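Local coordinates for protein glycosaminoglycan xylosylkinase (Hydra vulgaris, PDB 5XOM) that probably phosphorylates xylose in the glycosaminoglycan linkage region, as a Fam20-family kinase with a protein-kinase-like fold, at residues V108-I120 / Y126-A138. Residues are numbered along the deposited sequence; the frame is centred on the assembly and turned at random.
Sequences VVFKPKRYSRNKI and YEGYDRHNAEIAA
K111, near the end of strand 106-112, sends its ammonium between two carboxylates, one on helix 132-144 and one in the loop leading into it. NZ meets E135 OE2 at 2.6 Å, nearly in line with the C-O bond, and its chain runs roughly perpendicular to that of the glutamate. The second bond, from K111 NZ to D130 OD2 at 3.1 Å, comes from above the carboxylate plane, 44° out of it. With a methionine in place of K111, E135 and D130 would probably be left as two buried acids close together without their shared cation. The K111–E135 bridge is consistent with the lysine–glutamate pair of the protein-kinase N-lobe, joining the third strand of the antiparallel sheet to the probable counterpart of helix αC; E135 OE1 additionally accepts a bond from the backbone of N297.

The R114 guanidinium lies on the Y129 ring, planes 17° apart, CZ 3.8 Å from the ring centroid in a cation-pi stack, while the Y129 hydroxyl bonds E197. Y115 reaches beside this stack: its OH accepts the backbone N-H of Y129 at 2.9 Å, and its CE2 rests 3.6 Å from R131 CD. R131 NH1 in turn ties the carbonyls of E127 and Y129 together. G128, whose positive phi by itself favours glycine, sets its CA at the edge of the Y115 ring.

H132 opens the helix with CG between its backbone N and carbonyl carbon (chi1 75°), which brings the imidazole alongside K113. CB of K113 sits over one ring face, 3.7 Å from the H132 centroid; R117 NH1 approaches the ring edge, 3.4 Å from H132 CE1. E207 is hydrogen-bonded to H132 NE2 and salt-bridged to R117 NH2, while R117 NE bonds the P354 carbonyl. A water joins H132 ND1 to R114 N, and another bridges the carbonyls of P112 and D130.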
loop_
_atom_site.group_PDB
_atom_site.type_symbol
_atom_site.label_atom_id
_atom_site.label_comp_id
_atom_site.label_asym_id
_atom_site.label_seq_id
_atom_site.Cartn_x
_atom_site.Cartn_y
_atom_site.Cartn_z
ATOM N N VAL A 108 16.157 -11.892 12.961
ATOM C CA VAL A 108 16.390 -10.481 13.245
ATOM C C VAL A 108 17.715 -10.324 13.979
ATOM O O VAL A 108 18.183 -11.238 14.667
ATOM C CB VAL A 108 15.251 -9.839 14.077
ATOM C CG1 VAL A 108 13.949 -9.816 13.284
ATOM C CG2 VAL A 108 15.073 -10.555 15.419
ATOM N N VAL A 109 18.337 -9.166 13.793
ATOM C CA VAL A 109 19.415 -8.712 14.664
ATOM C C VAL A 109 18.793 -8.071 15.898
ATOM O O VAL A 109 17.811 -7.326 15.791
ATOM C CB VAL A 109 20.328 -7.720 13.918
ATOM C CG1 VAL A 109 21.391 -7.144 14.857
ATOM C CG2 VAL A 109 20.961 -8.374 12.697
ATOM N N PHE A 110 19.347 -8.357 17.077
ATOM C CA PHE A 110 18.906 -7.734 18.321
ATOM C C PHE A 110 20.010 -6.848 18.877
ATOM O O PHE A 110 21.098 -7.336 19.200
ATOM C CB PHE A 110 18.494 -8.771 19.365
ATOM C CG PHE A 110 18.117 -8.162 20.687
ATOM C CD1 PHE A 110 16.959 -7.412 20.807
ATOM C CD2 PHE A 110 18.927 -8.326 21.803
ATOM C CE1 PHE A 110 16.607 -6.840 22.019
ATOM C CE2 PHE A 110 18.579 -7.756 23.023
ATOM C CZ PHE A 110 17.417 -7.013 23.127
ATOM N N LYS A 111 19.736 -5.548 18.960
ATOM C CA LYS A 111 20.669 -4.574 19.516
ATOM C C LYS A 111 20.190 -4.114 20.884
ATOM O O LYS A 111 19.173 -3.408 20.971
ATOM C CB LYS A 111 20.816 -3.386 18.570
ATOM C CG LYS A 111 21.290 -3.829 17.207
ATOM C CD LYS A 111 22.180 -2.801 16.563
ATOM C CE LYS A 111 22.732 -3.356 15.272
ATOM N NZ LYS A 111 23.332 -2.291 14.439
ATOM N N PRO A 112 20.862 -4.500 21.963
ATOM C CA PRO A 112 20.407 -4.106 23.299
ATOM C C PRO A 112 20.676 -2.637 23.590
ATOM O O PRO A 112 21.582 -2.018 23.028
ATOM C CB PRO A 112 21.218 -5.019 24.235
ATOM C CG PRO A 112 22.426 -5.375 23.452
ATOM C CD PRO A 112 22.017 -5.416 22.008
ATOM N N LYS A 113 19.867 -2.083 24.488
ATOM C CA LYS A 113 20.137 -0.767 25.054
ATOM C C LYS A 113 21.483 -0.738 25.771
ATOM O O LYS A 113 21.815 -1.647 26.540
ATOM C CB LYS A 113 19.015 -0.394 26.019
ATOM C CG LYS A 113 19.280 0.845 26.844
ATOM C CD LYS A 113 18.165 1.081 27.847
ATOM C CE LYS A 113 18.683 1.848 29.046
ATOM N NZ LYS A 113 18.146 3.213 29.147
ATOM N N ARG A 114 22.265 0.319 25.512
ATOM C CA ARG A 114 23.573 0.497 26.133
ATOM C C ARG A 114 23.742 1.838 26.831
ATOM O O ARG A 114 24.707 1.999 27.583
ATOM C CB ARG A 114 24.689 0.354 25.086
ATOM C CG ARG A 114 24.530 -0.848 24.181
ATOM C CD ARG A 114 24.716 -2.138 24.935
ATOM N NE ARG A 114 25.886 -2.085 25.796
ATOM C CZ ARG A 114 27.082 -2.547 25.449
ATOM N NH1 ARG A 114 27.267 -3.090 24.254
ATOM N NH2 ARG A 114 28.097 -2.465 26.288
ATOM N N TYR A 115 22.860 2.804 26.591
ATOM C CA TYR A 115 22.992 4.149 27.130
ATOM C C TYR A 115 21.622 4.652 27.549
ATOM O O TYR A 115 20.590 4.162 27.079
ATOM C CB TYR A 115 23.558 5.144 26.105
ATOM C CG TYR A 115 24.947 4.879 25.572
ATOM C CD1 TYR A 115 26.071 5.061 26.368
ATOM C CD2 TYR A 115 25.134 4.468 24.266
ATOM C CE1 TYR A 115 27.343 4.836 25.869
ATOM C CE2 TYR A 115 26.399 4.239 23.760
ATOM C CZ TYR A 115 27.499 4.423 24.566
ATOM O OH TYR A 115 28.761 4.192 24.063
ATOM N N SER A 116 21.623 5.656 28.421
ATOM C CA SER A 116 20.417 6.433 28.650
ATOM C C SER A 116 20.066 7.246 27.405
ATOM O O SER A 116 20.925 7.548 26.565
ATOM C CB SER A 116 20.599 7.390 29.827
ATOM O OG SER A 116 20.973 6.694 30.996
ATOM N N ARG A 117 18.794 7.655 27.322
ATOM C CA ARG A 117 18.357 8.453 26.179
ATOM C C ARG A 117 19.072 9.786 26.111
ATOM O O ARG A 117 19.268 10.326 25.017
ATOM C CB ARG A 117 16.857 8.732 26.250
ATOM C CG ARG A 117 16.001 7.514 26.033
ATOM C CD ARG A 117 15.980 7.074 24.548
ATOM N NE ARG A 117 14.866 6.171 24.344
ATOM C CZ ARG A 117 14.913 4.890 24.666
ATOM N NH1 ARG A 117 16.014 4.342 25.167
ATOM N NH2 ARG A 117 13.843 4.130 24.475
ATOM N N ASN A 118 19.494 10.324 27.251
ATOM C CA ASN A 118 20.093 11.648 27.276
ATOM C C ASN A 118 21.612 11.616 27.366
ATOM O O ASN A 118 22.225 12.655 27.629
ATOM C CB ASN A 118 19.499 12.469 28.418
ATOM C CG ASN A 118 19.817 11.891 29.774
ATOM O OD1 ASN A 118 20.255 10.747 29.889
ATOM N ND2 ASN A 118 19.611 12.685 30.813
ATOM N N LYS A 119 22.234 10.459 27.152
ATOM C CA LYS A 119 23.690 10.400 27.137
ATOM C C LYS A 119 24.257 11.254 26.009
ATOM O O LYS A 119 23.796 11.179 24.867
ATOM C CB LYS A 119 24.164 8.955 26.965
ATOM C CG LYS A 119 25.681 8.797 27.027
ATOM C CD LYS A 119 26.191 9.176 28.408
ATOM C CE LYS A 119 27.550 8.561 28.731
ATOM N NZ LYS A 119 28.688 9.312 28.148
ATOM N N ILE A 120 25.280 12.043 26.330
ATOM C CA ILE A 120 26.026 12.819 25.347
ATOM C C ILE A 120 27.318 12.050 25.097
ATOM O O ILE A 120 28.115 11.853 26.020
ATOM C CB ILE A 120 26.335 14.237 25.854
ATOM C CG1 ILE A 120 25.073 15.004 26.263
ATOM C CG2 ILE A 120 27.050 15.031 24.785
ATOM C CD1 ILE A 120 23.935 14.953 25.281
ATOM N N TYR A 126 32.693 8.864 15.778
ATOM C CA TYR A 126 32.229 7.482 15.672
ATOM C C TYR A 126 32.281 6.739 17.004
ATOM O O TYR A 126 32.192 5.506 17.025
ATOM C CB TYR A 126 32.990 6.749 14.562
ATOM C CG TYR A 126 34.496 6.830 14.645
ATOM C CD1 TYR A 126 35.232 6.006 15.491
ATOM C CD2 TYR A 126 35.182 7.750 13.861
ATOM C CE1 TYR A 126 36.618 6.103 15.548
ATOM C CE2 TYR A 126 36.552 7.855 13.910
ATOM C CZ TYR A 126 37.270 7.034 14.753
ATOM O OH TYR A 126 38.644 7.145 14.792
ATOM N N GLU A 127 32.481 7.467 18.102
ATOM C CA GLU A 127 32.720 6.875 19.410
ATOM C C GLU A 127 31.508 6.058 19.872
ATOM O O GLU A 127 30.360 6.352 19.518
ATOM C CB GLU A 127 33.004 7.995 20.418
ATOM C CG GLU A 127 33.545 7.552 21.757
ATOM C CD GLU A 127 35.010 7.192 21.676
ATOM O OE1 GLU A 127 35.659 7.578 20.679
ATOM O OE2 GLU A 127 35.512 6.529 22.607
ATOM N N GLY A 128 31.775 5.028 20.681
ATOM C CA GLY A 128 30.780 4.405 21.540
ATOM C C GLY A 128 30.159 3.140 20.961
ATOM O O GLY A 128 30.491 2.667 19.870
ATOM N N TYR A 129 29.228 2.591 21.741
ATOM C CA TYR A 129 28.447 1.425 21.358
ATOM C C TYR A 129 27.338 1.807 20.391
ATOM O O TYR A 129 26.927 2.966 20.301
ATOM C CB TYR A 129 27.791 0.770 22.572
ATOM C CG TYR A 129 28.721 0.507 23.729
ATOM C CD1 TYR A 129 29.904 -0.174 23.549
ATOM C CD2 TYR A 129 28.416 0.951 24.995
ATOM C CE1 TYR A 129 30.752 -0.414 24.606
ATOM C CE2 TYR A 129 29.268 0.717 26.055
ATOM C CZ TYR A 129 30.433 0.035 25.855
ATOM O OH TYR A 129 31.284 -0.204 26.908
ATOM N N ASP A 130 26.832 0.797 19.685
ATOM C CA ASP A 130 25.605 0.958 18.912
ATOM C C ASP A 130 24.463 1.408 19.819
ATOM O O ASP A 130 24.261 0.846 20.899
ATOM C CB ASP A 130 25.246 -0.380 18.258
ATOM C CG ASP A 130 25.992 -0.623 16.962
ATOM O OD1 ASP A 130 26.915 0.159 16.666
ATOM O OD2 ASP A 130 25.692 -1.625 16.268
ATOM N N ARG A 131 23.711 2.420 19.374
ATOM C CA ARG A 131 22.517 2.888 20.085
ATOM C C ARG A 131 21.287 2.213 19.490
ATOM O O ARG A 131 20.957 2.426 18.315
ATOM C CB ARG A 131 22.355 4.407 20.014
ATOM C CG ARG A 131 23.186 5.199 21.025
ATOM C CD ARG A 131 24.665 5.134 20.722
ATOM N NE ARG A 131 25.007 6.078 19.679
ATOM C CZ ARG A 131 26.227 6.251 19.202
ATOM N NH1 ARG A 131 27.264 5.558 19.666
ATOM N NH2 ARG A 131 26.430 7.140 18.240
ATOM N N HIS A 132 20.600 1.415 20.305
ATOM C CA HIS A 132 19.423 0.696 19.832
ATOM C C HIS A 132 18.327 1.656 19.384
ATOM O O HIS A 132 17.620 1.388 18.408
ATOM C CB HIS A 132 18.901 -0.225 20.930
ATOM C CG HIS A 132 18.181 0.502 22.024
ATOM N ND1 HIS A 132 18.781 1.481 22.788
ATOM C CD2 HIS A 132 16.901 0.416 22.463
ATOM C CE1 HIS A 132 17.911 1.952 23.663
ATOM N NE2 HIS A 132 16.762 1.322 23.489
ATOM N N ASN A 133 18.144 2.760 20.109
ATOM C CA ASN A 133 17.082 3.693 19.762
ATOM C C ASN A 133 17.400 4.444 18.485
ATOM O O ASN A 133 16.479 4.920 17.813
ATOM C CB ASN A 133 16.835 4.682 20.909
ATOM C CG ASN A 133 18.044 5.563 21.184
ATOM O OD1 ASN A 133 19.170 5.073 21.305
ATOM N ND2 ASN A 133 17.817 6.875 21.265
ATOM N N ALA A 134 18.684 4.541 18.134
ATOM C CA ALA A 134 19.067 5.179 16.880
ATOM C C ALA A 134 18.613 4.358 15.681
ATOM O O ALA A 134 18.204 4.926 14.661
ATOM C CB ALA A 134 20.580 5.394 16.841
ATOM N N GLU A 135 18.680 3.022 15.779
ATOM C CA GLU A 135 18.195 2.177 14.689
ATOM C C GLU A 135 16.715 2.419 14.434
ATOM O O GLU A 135 16.282 2.489 13.279
ATOM C CB GLU A 135 18.434 0.691 14.994
ATOM C CG GLU A 135 19.894 0.240 14.969
ATOM C CD GLU A 135 20.450 -0.025 13.562
ATOM O OE1 GLU A 135 19.851 0.416 12.552
ATOM O OE2 GLU A 135 21.506 -0.688 13.471
ATOM N N ILE A 136 15.923 2.540 15.503
ATOM C CA ILE A 136 14.491 2.793 15.355
ATOM C C ILE A 136 14.254 4.143 14.691
ATOM O O ILE A 136 13.485 4.257 13.730
ATOM C CB ILE A 136 13.792 2.709 16.721
ATOM C CG1 ILE A 136 13.961 1.307 17.308
ATOM C CG2 ILE A 136 12.312 3.050 16.587
ATOM C CD1 ILE A 136 13.646 1.229 18.769
ATOM N N ALA A 137 14.914 5.188 15.197
ATOM C CA ALA A 137 14.717 6.522 14.642
ATOM C C ALA A 137 15.193 6.594 13.196
ATOM O O ALA A 137 14.533 7.202 12.349
ATOM C CB ALA A 137 15.431 7.559 15.500
ATOM N N ALA A 138 16.329 5.963 12.890
ATOM C CA ALA A 138 16.854 6.014 11.528
ATOM C C ALA A 138 15.923 5.306 10.546
ATOM O O ALA A 138 15.757 5.751 9.407
ATOM C CB ALA A 138 18.251 5.396 11.483
HETATM O O HOH W 1 23.487 -1.899 20.951
HETATM O O HOH W 2 21.424 2.355 23.719
#